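Local structure of methyl-accepting chemotaxis protein (Vibrio cholerae, 6CEQ) at residues N8-D13 with P23-L28; L88-M93 with P103-V108; G16-L21 with K51-F56; P34-A39 with G82-N87. The protein is a chemoreceptor that senses oxygen through two heme-binding PAS domains, of which this is the second, and probably passes the signal on. One frame throughout, in Å; residues are numbered along the deposited sequence.

Contact 1 of 4, residues N8-D13 with P23-L28; sequences NLMMAD and PALLQL. With HEM (protoporphyrin IX containing Fe), chain D.
Leu25 reaches from helix 23-31 to strand 8-12 and meets three residues of it in turn. Its CB lies 3.9 Å from both CB of Asn8 and the backbone O of Leu9. CG stands opposite the backbone N (chi1 -178°), which carries the fork of the side chain over to the strand. There the branches part. CD1 stays on CB of Asn8, also at 3.9 Å. CD2 goes further, to 3.5 Å from O of Leu9 and 3.7 Å from CB of Met10. The short axes run 6.3 Å apart at 102°, so the helix lies nearly square to the strand.

Asn8 brings the polar part. Its OD1 rests 3.5 Å from CB of Ala24, but the angle to the backbone N of Leu25 is too poor for a bond. ND2 donates to O of Leu107. The Asn8 side chain crosses that of Leu28 at about a right angle. Asn22 OD1 accepts from the backbone N of both Leu9 and Leu25, and so ties strand to helix from outside the contact.

Met10 links this packing to the heme. Its chain bends at chi3, and CE comes 3.3 Å from CHC of the porphyrin. The junction is thus held by apolar packing, with N-H groups of Asn8, Leu9 and Leu25 bonded outside it, and forms part of the apolar wall of the heme pocket.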
# COMPACT_ATOMS: atom_id res chain seq x y z
N ASN A 8 0.70 1.53 9.75
CA ASN A 8 -0.24 1.33 8.64
C ASN A 8 0.37 0.35 7.65
O ASN A 8 1.41 0.65 7.04
CB ASN A 8 -0.55 2.65 7.92
CG ASN A 8 -1.06 3.70 8.86
OD1 ASN A 8 -2.03 3.49 9.59
ND2 ASN A 8 -0.39 4.85 8.87
N LEU A 9 -0.26 -0.81 7.49
CA LEU A 9 0.31 -1.91 6.72
C LEU A 9 -0.68 -2.44 5.70
O LEU A 9 -1.88 -2.56 5.98
CB LEU A 9 0.74 -3.07 7.63
CG LEU A 9 1.80 -2.87 8.70
CD1 LEU A 9 2.02 -4.19 9.42
CD2 LEU A 9 3.11 -2.35 8.11
N MET A 10 -0.16 -2.81 4.53
CA MET A 10 -0.96 -3.39 3.46
C MET A 10 -0.11 -4.45 2.78
O MET A 10 1.07 -4.20 2.52
CB MET A 10 -1.39 -2.29 2.48
CG MET A 10 -2.26 -2.70 1.34
SD MET A 10 -2.97 -1.19 0.64
CE MET A 10 -1.62 -0.04 0.69
N MET A 11 -0.68 -5.63 2.49
CA MET A 11 0.07 -6.73 1.88
C MET A 11 -0.56 -7.16 0.56
O MET A 11 -1.79 -7.16 0.41
CB MET A 11 0.12 -7.94 2.83
CG MET A 11 0.81 -7.67 4.17
SD MET A 11 0.18 -8.71 5.50
CE MET A 11 -0.04 -10.28 4.67
N ALA A 12 0.28 -7.55 -0.41
CA ALA A 12 -0.20 -8.06 -1.69
C ALA A 12 0.57 -9.32 -2.07
O ALA A 12 1.66 -9.59 -1.54
CB ALA A 12 -0.06 -7.01 -2.80
N ASP A 13 0.02 -10.11 -2.99
CA ASP A 13 0.76 -11.26 -3.48
C ASP A 13 1.62 -10.86 -4.68
O ASP A 13 1.66 -9.70 -5.08
CB ASP A 13 -0.17 -12.44 -3.82
CG ASP A 13 -1.17 -12.13 -4.95
OD1 ASP A 13 -0.99 -11.15 -5.70
OD2 ASP A 13 -2.13 -12.92 -5.09
N PRO A 23 -5.68 -2.90 10.73
CA PRO A 23 -6.77 -2.01 11.17
C PRO A 23 -6.41 -0.54 11.15
O PRO A 23 -7.26 0.29 10.81
CB PRO A 23 -7.06 -2.51 12.60
CG PRO A 23 -6.60 -3.95 12.59
CD PRO A 23 -5.38 -3.95 11.72
N ALA A 24 -5.18 -0.20 11.53
CA ALA A 24 -4.79 1.20 11.53
C ALA A 24 -4.93 1.81 10.14
O ALA A 24 -5.48 2.91 10.00
CB ALA A 24 -3.35 1.34 12.04
N LEU A 25 -4.50 1.09 9.11
CA LEU A 25 -4.64 1.62 7.75
C LEU A 25 -6.10 1.67 7.32
O LEU A 25 -6.52 2.63 6.66
CB LEU A 25 -3.81 0.78 6.77
CG LEU A 25 -3.86 1.29 5.34
CD1 LEU A 25 -3.40 2.75 5.28
CD2 LEU A 25 -2.97 0.41 4.47
N LEU A 26 -6.89 0.65 7.66
CA LEU A 26 -8.31 0.67 7.31
C LEU A 26 -9.00 1.86 7.97
O LEU A 26 -9.83 2.53 7.35
CB LEU A 26 -8.96 -0.64 7.74
CG LEU A 26 -8.68 -1.81 6.81
CD1 LEU A 26 -9.12 -3.14 7.43
CD2 LEU A 26 -9.35 -1.59 5.45
N GLN A 27 -8.68 2.11 9.24
CA GLN A 27 -9.26 3.24 9.95
C GLN A 27 -8.87 4.56 9.29
O GLN A 27 -9.71 5.45 9.09
CB GLN A 27 -8.82 3.21 11.42
CG GLN A 27 -9.47 4.29 12.26
CD GLN A 27 -9.04 4.23 13.72
OE1 GLN A 27 -9.04 3.16 14.33
NE2 GLN A 27 -8.64 5.37 14.27
N LEU A 28 -7.59 4.69 8.97
CA LEU A 28 -7.12 5.91 8.32
C LEU A 28 -7.80 6.12 6.98
O LEU A 28 -8.25 7.23 6.66
CB LEU A 28 -5.60 5.84 8.15
CG LEU A 28 -5.01 7.01 7.35
CD1 LEU A 28 -5.26 8.33 8.05
CD2 LEU A 28 -3.52 6.79 7.14
CHA HEM D . 2.95 4.44 -4.85
CHB HEM D . 3.08 -0.37 -4.30
CHC HEM D . -1.50 -0.11 -2.62
CHD HEM D . -1.90 4.11 -4.98
C1A HEM D . 3.40 3.15 -4.70
C2A HEM D . 4.75 2.77 -4.65
C3A HEM D . 4.80 1.42 -4.50
C4A HEM D . 3.48 0.95 -4.46
CMA HEM D . 6.05 0.58 -4.40
CAA HEM D . 5.94 3.69 -4.76
CBA HEM D . 6.14 4.10 -6.22
CGA HEM D . 7.22 5.15 -6.30
O1A HEM D . 7.39 5.94 -5.34
O2A HEM D . 7.94 5.23 -7.31
C1B HEM D . 1.85 -0.68 -3.71
C2B HEM D . 1.56 -1.95 -3.15
C3B HEM D . 0.29 -1.91 -2.67
C4B HEM D . -0.21 -0.54 -2.96
CMB HEM D . 2.50 -3.13 -3.10
CAB HEM D . -0.45 -3.00 -2.00
CBB HEM D . 0.16 -3.74 -1.08
C1C HEM D . -2.04 1.07 -3.13
C2C HEM D . -3.36 1.52 -2.97
C3C HEM D . -3.48 2.72 -3.64
C4C HEM D . -2.21 3.00 -4.22
CMC HEM D . -4.45 0.82 -2.20
CAC HEM D . -4.69 3.56 -3.74
CBC HEM D . -5.47 3.72 -2.68
C1D HEM D . -0.58 4.56 -5.06
C2D HEM D . -0.24 5.94 -5.46
C3D HEM D . 1.10 6.03 -5.43
C4D HEM D . 1.59 4.71 -5.00
CMD HEM D . -1.21 7.03 -5.84
CAD HEM D . 1.93 7.24 -5.76
CBD HEM D . 1.67 7.66 -7.21
CGD HEM D . 1.98 6.51 -8.13
O1D HEM D . 1.06 5.97 -8.79
O2D HEM D . 3.15 6.09 -8.23
NA HEM D . 2.63 2.02 -4.58
NB HEM D . 0.78 0.12 -3.58
NC HEM D . -1.36 1.98 -3.89
ND HEM D . 0.55 3.89 -4.80
FE HEM D . 0.68 2.11 -4.25
O HOH W 1 0.90 2.73 -1.78

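Contact 2 of 4, residues L88-M93 with P103-V108; sequences LTCIAM and PALQLV. Unlike the reference sequence in segment 103-108: Leu107 (reference Trp). With HEM (protoporphyrin IX containing Fe), chain D.
Thr89 and Gln106 face each other as a hydrogen-bonded antiparallel pair. N of Thr89 donates to O of Gln106 at 2.9 Å, and N of Gln106 returns a bond to O of Thr89 at 2.8 Å. Ile91 and Ala104 form the next such pair, and its bond from N of Ala104 to O of Ile91 is almost straight (175°). Water 2 bridges the Thr89-Gln106 pair. It accepts from Thr89 OG1 and donates to O of Gln106, so that oxygen receives two bonds. Between the bonded pairs, CA of Leu105 makes a close C-H contact with O of Thr89.

The side chains sort onto two faces. On one, the methyl of Ala104 touches both Ile91 CD1 and Met93 CG, the latter 3.6 Å from its CB.

The other face looks to the heme. Leu105 CD2 packs 3.5 Å from CB of Cys90 and also touches Leu88, while its CD1 lies 3.5 Å from C1B of the porphyrin. The two methyls therefore serve different partners. SG of Cys90, turned opposite its backbone N (chi1 -174°), rests on CB of Pro103. CD1 of Leu88 comes 3.5 Å from C2A of the heme. Leu107, which differs from the reference sequence, touches Leu88 and places CD2 4.2 Å from water 1, the iron-bound water.

Strands 84-94 and 100-109 are a beta hairpin in the antiparallel sheet of the PAS fold. Here one face of that hairpin lines the heme pocket on the side of the iron-bound water.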
# COMPACT_ATOMS: atom_id res chain seq x y z
N LEU A 88 6.69 5.92 2.25
CA LEU A 88 6.38 4.54 1.90
C LEU A 88 7.58 3.64 2.10
O LEU A 88 8.70 3.98 1.72
CB LEU A 88 5.91 4.45 0.44
CG LEU A 88 5.70 3.07 -0.18
CD1 LEU A 88 4.56 3.15 -1.19
CD2 LEU A 88 6.96 2.53 -0.87
N THR A 89 7.33 2.46 2.67
CA THR A 89 8.33 1.40 2.74
C THR A 89 7.74 0.13 2.18
O THR A 89 6.65 -0.27 2.59
CB THR A 89 8.79 1.16 4.17
OG1 THR A 89 9.21 2.40 4.74
CG2 THR A 89 9.95 0.18 4.19
N CYS A 90 8.45 -0.51 1.24
CA CYS A 90 8.02 -1.77 0.65
C CYS A 90 9.08 -2.83 0.94
O CYS A 90 10.25 -2.64 0.58
CB CYS A 90 7.81 -1.61 -0.85
SG CYS A 90 7.11 -3.06 -1.66
N ILE A 91 8.68 -3.92 1.57
CA ILE A 91 9.60 -5.00 1.94
C ILE A 91 9.08 -6.31 1.36
O ILE A 91 7.89 -6.46 1.06
CB ILE A 91 9.78 -5.12 3.47
CG1 ILE A 91 8.44 -5.42 4.15
CG2 ILE A 91 10.37 -3.85 4.04
CD1 ILE A 91 8.27 -6.88 4.56
N ALA A 92 9.99 -7.27 1.22
CA ALA A 92 9.64 -8.57 0.68
C ALA A 92 9.11 -9.46 1.79
O ALA A 92 9.75 -9.63 2.83
CB ALA A 92 10.87 -9.23 0.02
N MET A 93 7.93 -10.04 1.57
CA MET A 93 7.41 -11.07 2.46
C MET A 93 7.87 -12.43 1.95
O MET A 93 7.90 -12.67 0.75
CB MET A 93 5.89 -11.05 2.51
CG MET A 93 5.30 -9.78 3.05
SD MET A 93 3.54 -10.00 3.29
CE MET A 93 3.03 -10.62 1.69
N PRO A 103 4.78 -8.30 -1.77
CA PRO A 103 5.24 -7.12 -1.04
C PRO A 103 4.37 -6.82 0.17
O PRO A 103 3.16 -7.05 0.18
CB PRO A 103 5.12 -6.00 -2.08
CG PRO A 103 3.93 -6.43 -2.90
CD PRO A 103 3.99 -7.94 -2.96
N ALA A 104 5.02 -6.29 1.21
CA ALA A 104 4.34 -5.65 2.33
C ALA A 104 4.70 -4.17 2.33
O ALA A 104 5.87 -3.81 2.16
CB ALA A 104 4.74 -6.30 3.66
N LEU A 105 3.69 -3.33 2.51
CA LEU A 105 3.84 -1.88 2.47
C LEU A 105 3.57 -1.31 3.85
O LEU A 105 2.55 -1.65 4.46
CB LEU A 105 2.85 -1.25 1.50
CG LEU A 105 3.03 -0.97 0.02
CD1 LEU A 105 2.07 0.15 -0.31
CD2 LEU A 105 4.45 -0.58 -0.37
N GLN A 106 4.45 -0.45 4.32
CA GLN A 106 4.16 0.38 5.49
C GLN A 106 4.10 1.83 5.05
O GLN A 106 4.99 2.31 4.34
CB GLN A 106 5.22 0.21 6.58
CG GLN A 106 4.90 1.02 7.83
CD GLN A 106 5.64 0.53 9.06
OE1 GLN A 106 6.34 -0.47 9.03
NE2 GLN A 106 5.48 1.25 10.17
N LEU A 107 3.05 2.54 5.47
CA LEU A 107 2.86 3.94 5.11
C LEU A 107 2.92 4.79 6.37
O LEU A 107 2.19 4.51 7.33
CB LEU A 107 1.53 4.16 4.40
CG LEU A 107 1.30 3.45 3.05
CD1 LEU A 107 -0.09 3.76 2.55
CD2 LEU A 107 2.33 3.86 2.01
N VAL A 108 3.76 5.81 6.36
CA VAL A 108 3.83 6.78 7.45
C VAL A 108 3.18 8.07 6.97
O VAL A 108 3.65 8.69 6.01
CB VAL A 108 5.27 7.02 7.92
CG1 VAL A 108 5.31 8.14 8.97
CG2 VAL A 108 5.88 5.73 8.47
CHA HEM D . 2.95 4.44 -4.85
CHB HEM D . 3.08 -0.37 -4.30
CHC HEM D . -1.50 -0.11 -2.62
CHD HEM D . -1.90 4.11 -4.98
C1A HEM D . 3.40 3.15 -4.70
C2A HEM D . 4.75 2.77 -4.65
C3A HEM D . 4.80 1.42 -4.50
C4A HEM D . 3.48 0.95 -4.46
CMA HEM D . 6.05 0.58 -4.40
CAA HEM D . 5.94 3.69 -4.76
CBA HEM D . 6.14 4.10 -6.22
CGA HEM D . 7.22 5.15 -6.30
O1A HEM D . 7.39 5.94 -5.34
O2A HEM D . 7.94 5.23 -7.31
C1B HEM D . 1.85 -0.68 -3.71
C2B HEM D . 1.56 -1.95 -3.15
C3B HEM D . 0.29 -1.91 -2.67
C4B HEM D . -0.21 -0.54 -2.96
CMB HEM D . 2.50 -3.13 -3.10
CAB HEM D . -0.45 -3.00 -2.00
CBB HEM D . 0.16 -3.74 -1.08
C1C HEM D . -2.04 1.07 -3.13
C2C HEM D . -3.36 1.52 -2.97
C3C HEM D . -3.48 2.72 -3.64
C4C HEM D . -2.21 3.00 -4.22
CMC HEM D . -4.45 0.82 -2.20
CAC HEM D . -4.69 3.56 -3.74
CBC HEM D . -5.47 3.72 -2.68
C1D HEM D . -0.58 4.56 -5.06
C2D HEM D . -0.24 5.94 -5.46
C3D HEM D . 1.10 6.03 -5.43
C4D HEM D . 1.59 4.71 -5.00
CMD HEM D . -1.21 7.03 -5.84
CAD HEM D . 1.93 7.24 -5.76
CBD HEM D . 1.67 7.66 -7.21
CGD HEM D . 1.98 6.51 -8.13
O1D HEM D . 1.06 5.97 -8.79
O2D HEM D . 3.15 6.09 -8.23
NA HEM D . 2.63 2.02 -4.58
NB HEM D . 0.78 0.12 -3.58
NC HEM D . -1.36 1.98 -3.89
ND HEM D . 0.55 3.89 -4.80
FE HEM D . 0.68 2.11 -4.25
O HOH W 2 6.97 3.74 5.73
O HOH W 1 0.90 2.73 -1.78

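Contact 3 of 4, residues G16-L21 with K51-F56; sequences GIIQYL and KNIDIF. With HEM (protoporphyrin IX containing Fe), chain D.
The backbones of Ile17 and Asn52 form a single bridge, flanked by two hydrogen bonds: N of Ile53 to O of Gly16 (2.9 Å) and N of Ile18 to O of Lys51 (2.8 Å, 175°). This joins the start of strand 18-21 to a loop of the PAS domain just where Asn52 makes an Asx turn. OD1 of Asn52 takes the N-H of Asp54 on a lone pair, in the plane of its amide. That bond helps to fix the amide, whose ND2 also bonds weakly to O of Glu15. The Ile17 side chain crosses that of Asn52 at about a right angle, with CD1 3.5 Å from ND2. Arg64 bonds weakly to the same OD1 and makes a salt bridge with Asp54.

Gly16 is buried, and its O is packed by CG2 of Ile53 at 3.3 Å. Ile18 lays CG1 3.7 Å from that same CG2, and its CD1 approaches the Phe56 ring obliquely.

Ile53 and Phe56 turn the loop toward the heme. CG2 of Ile53 touches the vinyl carbon CAB. The Phe56 ring has Ile55 CG2 over the centre of one face. On the opposite face the heme methyl CMC sits toward the rim, while CB of Phe56 lies 3.2 Å from heme C3C.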
# COMPACT_ATOMS: atom_id res chain seq x y z
N GLY A 16 0.16 -9.03 -7.46
CA GLY A 16 -0.35 -7.71 -7.17
C GLY A 16 -1.75 -7.68 -6.62
O GLY A 16 -2.34 -6.60 -6.57
N ILE A 17 -2.28 -8.80 -6.16
CA ILE A 17 -3.62 -8.82 -5.58
C ILE A 17 -3.50 -8.48 -4.11
O ILE A 17 -2.77 -9.16 -3.37
CB ILE A 17 -4.31 -10.17 -5.79
CG1 ILE A 17 -4.39 -10.50 -7.28
CG2 ILE A 17 -5.70 -10.13 -5.15
CD1 ILE A 17 -5.13 -9.45 -8.09
N ILE A 18 -4.23 -7.46 -3.67
CA ILE A 18 -4.18 -7.06 -2.27
C ILE A 18 -4.73 -8.19 -1.42
O ILE A 18 -5.78 -8.76 -1.71
CB ILE A 18 -4.97 -5.77 -2.05
CG1 ILE A 18 -4.33 -4.61 -2.81
CG2 ILE A 18 -5.04 -5.45 -0.59
CD1 ILE A 18 -5.16 -3.33 -2.80
N GLN A 19 -3.96 -8.57 -0.39
CA GLN A 19 -4.33 -9.68 0.48
C GLN A 19 -4.82 -9.25 1.86
O GLN A 19 -5.64 -9.94 2.45
CB GLN A 19 -3.14 -10.63 0.66
CG GLN A 19 -2.58 -11.16 -0.65
CD GLN A 19 -3.56 -12.07 -1.37
OE1 GLN A 19 -3.91 -11.84 -2.53
NE2 GLN A 19 -4.01 -13.11 -0.68
N TYR A 20 -4.32 -8.13 2.38
CA TYR A 20 -4.62 -7.75 3.76
C TYR A 20 -4.32 -6.28 3.97
O TYR A 20 -3.31 -5.77 3.47
CB TYR A 20 -3.79 -8.60 4.74
CG TYR A 20 -4.08 -8.31 6.21
CD1 TYR A 20 -5.22 -8.82 6.81
CD2 TYR A 20 -3.20 -7.56 6.98
CE1 TYR A 20 -5.50 -8.56 8.14
CE2 TYR A 20 -3.47 -7.30 8.33
CZ TYR A 20 -4.62 -7.81 8.89
OH TYR A 20 -4.92 -7.58 10.22
N LEU A 21 -5.19 -5.61 4.72
CA LEU A 21 -4.94 -4.28 5.28
C LEU A 21 -5.11 -4.36 6.78
O LEU A 21 -6.10 -4.91 7.27
CB LEU A 21 -5.91 -3.23 4.72
CG LEU A 21 -5.57 -2.60 3.38
CD1 LEU A 21 -6.04 -3.48 2.25
CD2 LEU A 21 -6.22 -1.24 3.30
N LYS A 51 -8.52 -6.75 -4.83
CA LYS A 51 -8.29 -5.90 -5.98
C LYS A 51 -6.82 -5.92 -6.37
O LYS A 51 -5.94 -6.19 -5.55
CB LYS A 51 -8.74 -4.47 -5.69
CG LYS A 51 -10.26 -4.35 -5.72
CD LYS A 51 -10.76 -2.93 -5.79
CE LYS A 51 -12.26 -2.92 -6.08
NZ LYS A 51 -12.96 -3.90 -5.20
N ASN A 52 -6.57 -5.67 -7.65
CA ASN A 52 -5.20 -5.57 -8.13
C ASN A 52 -4.66 -4.16 -7.92
O ASN A 52 -5.34 -3.17 -8.22
CB ASN A 52 -5.11 -5.94 -9.60
CG ASN A 52 -3.69 -6.20 -10.04
OD1 ASN A 52 -2.87 -5.30 -10.05
ND2 ASN A 52 -3.40 -7.45 -10.37
N ILE A 53 -3.42 -4.06 -7.42
CA ILE A 53 -2.85 -2.76 -7.13
C ILE A 53 -2.69 -1.90 -8.37
O ILE A 53 -2.65 -0.67 -8.27
CB ILE A 53 -1.48 -2.92 -6.43
CG1 ILE A 53 -0.46 -3.56 -7.37
CG2 ILE A 53 -1.62 -3.75 -5.17
CD1 ILE A 53 0.97 -3.65 -6.79
N ASP A 54 -2.67 -2.52 -9.56
CA ASP A 54 -2.50 -1.77 -10.80
C ASP A 54 -3.56 -0.69 -10.95
O ASP A 54 -3.30 0.37 -11.53
CB ASP A 54 -2.57 -2.72 -12.00
CG ASP A 54 -1.39 -3.67 -12.09
OD1 ASP A 54 -0.39 -3.50 -11.36
OD2 ASP A 54 -1.48 -4.62 -12.90
N ILE A 55 -4.75 -0.93 -10.39
CA ILE A 55 -5.87 -0.00 -10.54
C ILE A 55 -5.54 1.36 -9.96
O ILE A 55 -5.99 2.39 -10.49
CB ILE A 55 -7.12 -0.61 -9.85
CG1 ILE A 55 -7.61 -1.84 -10.62
CG2 ILE A 55 -8.22 0.42 -9.67
CD1 ILE A 55 -8.65 -2.64 -9.85
N PHE A 56 -4.69 1.41 -8.94
CA PHE A 56 -4.44 2.64 -8.20
C PHE A 56 -3.16 3.33 -8.62
O PHE A 56 -2.85 4.41 -8.10
CB PHE A 56 -4.39 2.34 -6.70
CG PHE A 56 -5.61 1.63 -6.20
CD1 PHE A 56 -6.77 2.33 -5.97
CD2 PHE A 56 -5.59 0.26 -6.00
CE1 PHE A 56 -7.90 1.68 -5.52
CE2 PHE A 56 -6.71 -0.39 -5.55
CZ PHE A 56 -7.87 0.32 -5.31
CHA HEM D . 2.95 4.44 -4.85
CHB HEM D . 3.08 -0.37 -4.30
CHC HEM D . -1.50 -0.11 -2.62
CHD HEM D . -1.90 4.11 -4.98
C1A HEM D . 3.40 3.15 -4.70
C2A HEM D . 4.75 2.77 -4.65
C3A HEM D . 4.80 1.42 -4.50
C4A HEM D . 3.48 0.95 -4.46
CMA HEM D . 6.05 0.58 -4.40
CAA HEM D . 5.94 3.69 -4.76
CBA HEM D . 6.14 4.10 -6.22
CGA HEM D . 7.22 5.15 -6.30
O1A HEM D . 7.39 5.94 -5.34
O2A HEM D . 7.94 5.23 -7.31
C1B HEM D . 1.85 -0.68 -3.71
C2B HEM D . 1.56 -1.95 -3.15
C3B HEM D . 0.29 -1.91 -2.67
C4B HEM D . -0.21 -0.54 -2.96
CMB HEM D . 2.50 -3.13 -3.10
CAB HEM D . -0.45 -3.00 -2.00
CBB HEM D . 0.16 -3.74 -1.08
C1C HEM D . -2.04 1.07 -3.13
C2C HEM D . -3.36 1.52 -2.97
C3C HEM D . -3.48 2.72 -3.64
C4C HEM D . -2.21 3.00 -4.22
CMC HEM D . -4.45 0.82 -2.20
CAC HEM D . -4.69 3.56 -3.74
CBC HEM D . -5.47 3.72 -2.68
C1D HEM D . -0.58 4.56 -5.06
C2D HEM D . -0.24 5.94 -5.46
C3D HEM D . 1.10 6.03 -5.43
C4D HEM D . 1.59 4.71 -5.00
CMD HEM D . -1.21 7.03 -5.84
CAD HEM D . 1.93 7.24 -5.76
CBD HEM D . 1.67 7.66 -7.21
CGD HEM D . 1.98 6.51 -8.13
O1D HEM D . 1.06 5.97 -8.79
O2D HEM D . 3.15 6.09 -8.23
NA HEM D . 2.63 2.02 -4.58
NB HEM D . 0.78 0.12 -3.58
NC HEM D . -1.36 1.98 -3.89
ND HEM D . 0.55 3.89 -4.80
FE HEM D . 0.68 2.11 -4.25
O HOH W 1 0.90 2.73 -1.78

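Contact 4 of 4, residues P34-A39 with G82-N87; sequences PELAQA and GSLEFN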
# COMPACT_ATOMS: atom_id res chain seq x y z
N PRO A 34 -13.09 11.13 2.15
CA PRO A 34 -13.29 12.36 1.36
C PRO A 34 -12.15 12.66 0.39
O PRO A 34 -12.38 12.90 -0.80
CB PRO A 34 -13.42 13.45 2.43
CG PRO A 34 -13.96 12.75 3.62
CD PRO A 34 -13.45 11.34 3.57
N GLU A 35 -10.91 12.67 0.89
CA GLU A 35 -9.76 12.92 0.03
C GLU A 35 -9.54 11.76 -0.94
O GLU A 35 -9.14 11.98 -2.09
CB GLU A 35 -8.51 13.15 0.89
CG GLU A 35 -8.51 14.46 1.67
CD GLU A 35 -9.35 14.42 2.94
OE1 GLU A 35 -9.80 13.33 3.34
OE2 GLU A 35 -9.55 15.50 3.54
N LEU A 36 -9.77 10.52 -0.50
CA LEU A 36 -9.50 9.38 -1.37
C LEU A 36 -10.56 9.23 -2.46
O LEU A 36 -10.24 8.81 -3.58
CB LEU A 36 -9.40 8.10 -0.54
CG LEU A 36 -8.13 8.08 0.31
CD1 LEU A 36 -8.17 6.92 1.27
CD2 LEU A 36 -6.90 8.02 -0.58
N ALA A 37 -11.82 9.55 -2.16
CA ALA A 37 -12.84 9.49 -3.19
C ALA A 37 -12.68 10.59 -4.24
O ALA A 37 -13.12 10.41 -5.38
CB ALA A 37 -14.24 9.57 -2.57
N GLN A 38 -12.04 11.71 -3.90
CA GLN A 38 -11.72 12.71 -4.91
C GLN A 38 -10.64 12.21 -5.86
O GLN A 38 -10.74 12.40 -7.08
CB GLN A 38 -11.27 14.01 -4.24
CG GLN A 38 -10.89 15.10 -5.23
CD GLN A 38 -10.81 16.48 -4.59
OE1 GLN A 38 -11.50 16.76 -3.61
NE2 GLN A 38 -9.96 17.34 -5.14
N ALA A 39 -9.61 11.55 -5.33
CA ALA A 39 -8.54 11.03 -6.18
C ALA A 39 -8.93 9.73 -6.88
O ALA A 39 -8.49 9.49 -8.01
CB ALA A 39 -7.28 10.82 -5.35
N GLY A 82 -3.74 11.47 -3.85
CA GLY A 82 -4.61 12.63 -3.81
C GLY A 82 -3.90 13.75 -3.07
O GLY A 82 -2.75 14.08 -3.35
N SER A 83 -4.60 14.34 -2.09
CA SER A 83 -4.01 15.38 -1.25
C SER A 83 -3.30 14.81 -0.02
O SER A 83 -2.81 15.59 0.80
CB SER A 83 -5.09 16.38 -0.81
OG SER A 83 -6.06 15.75 0.01
N LEU A 84 -3.24 13.50 0.11
CA LEU A 84 -2.50 12.89 1.21
C LEU A 84 -1.04 12.71 0.80
O LEU A 84 -0.70 12.71 -0.39
CB LEU A 84 -3.11 11.54 1.59
CG LEU A 84 -4.64 11.54 1.73
CD1 LEU A 84 -5.14 10.15 2.09
CD2 LEU A 84 -5.08 12.58 2.76
N GLU A 85 -0.19 12.54 1.80
CA GLU A 85 1.24 12.32 1.59
C GLU A 85 1.71 11.26 2.57
O GLU A 85 1.34 11.30 3.74
CB GLU A 85 2.04 13.60 1.81
CG GLU A 85 2.40 14.38 0.57
CD GLU A 85 3.39 15.49 0.87
OE1 GLU A 85 2.95 16.60 1.24
OE2 GLU A 85 4.62 15.25 0.76
N PHE A 86 2.54 10.33 2.09
CA PHE A 86 3.04 9.24 2.92
C PHE A 86 4.52 9.02 2.67
O PHE A 86 5.00 9.20 1.55
CB PHE A 86 2.32 7.91 2.65
CG PHE A 86 0.86 7.94 2.93
CD1 PHE A 86 0.39 7.70 4.20
CD2 PHE A 86 -0.05 8.23 1.92
CE1 PHE A 86 -0.97 7.73 4.47
CE2 PHE A 86 -1.41 8.26 2.19
CZ PHE A 86 -1.87 8.01 3.46
N ASN A 87 5.23 8.60 3.71
CA ASN A 87 6.53 7.98 3.52
C ASN A 87 6.32 6.48 3.40
O ASN A 87 5.79 5.84 4.32
CB ASN A 87 7.49 8.30 4.66
CG ASN A 87 8.92 7.87 4.35
OD1 ASN A 87 9.22 7.39 3.25
ND2 ASN A 87 9.81 8.05 5.33
O HOH W 3 -7.51 14.03 -2.83
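Glu35 meets Ser83 through its methylene chain rather than its flat carboxylate: CG lies 3.2 Å from OG of Ser83. The carboxylate oxygens stand well away, OE2 5.0 Å from that OG, so neither its faces nor its edges take part. This is plain packing of helix 33-39 on the turn that joins strands 75-81 and 84-94 of the PAS sheet.

Leu84 points at the helix and divides its methyls. CD2 rests 3.9 Å from CB of Glu35. CD1 lies 3.8 Å from CD2 of Leu36, and each of the two helix side chains crosses Leu84 at about a right angle. Leu36 CG is beside the backbone N (chi1 -70°), which swings its methyls toward the strand. Leu36 also packs on Val81 and Phe43, and reaches to about 5 Å from the heme.

At the far end of the turn Ala39 sets CB 3.6 Å from CA of Gly82. Gly82 has positive phi (59°) and lies close against the Ala39 methyl. The polar link is indirect. Water 3 donates to O of Glu35 at 2.7 Å and accepts from N of Ser83 at 3.0 Å.

From the N terminus, strand 8-12 opens contact 1, which closes a short loop on helix 23-31. Contact 3 opens inside that loop, at residues 16-21, and closes at 51-56, so the two cross. Contact 4 opens at 34-39, within the span of contact 3, and closes at 82-87; these cross too. Contact 2 follows in series as the hairpin of the last two strands. Contacts 1, 2 and 3 all touch the heme. Strand 8-12 lies between strands 18-21 and 100-109, so contact 1 bonds to both contact 3 and contact 2. Strand 84-94 carries contacts 2 and 4. Together they tie helices 23-31 and 33-39, and the loop before helix 60-68, to one sheet.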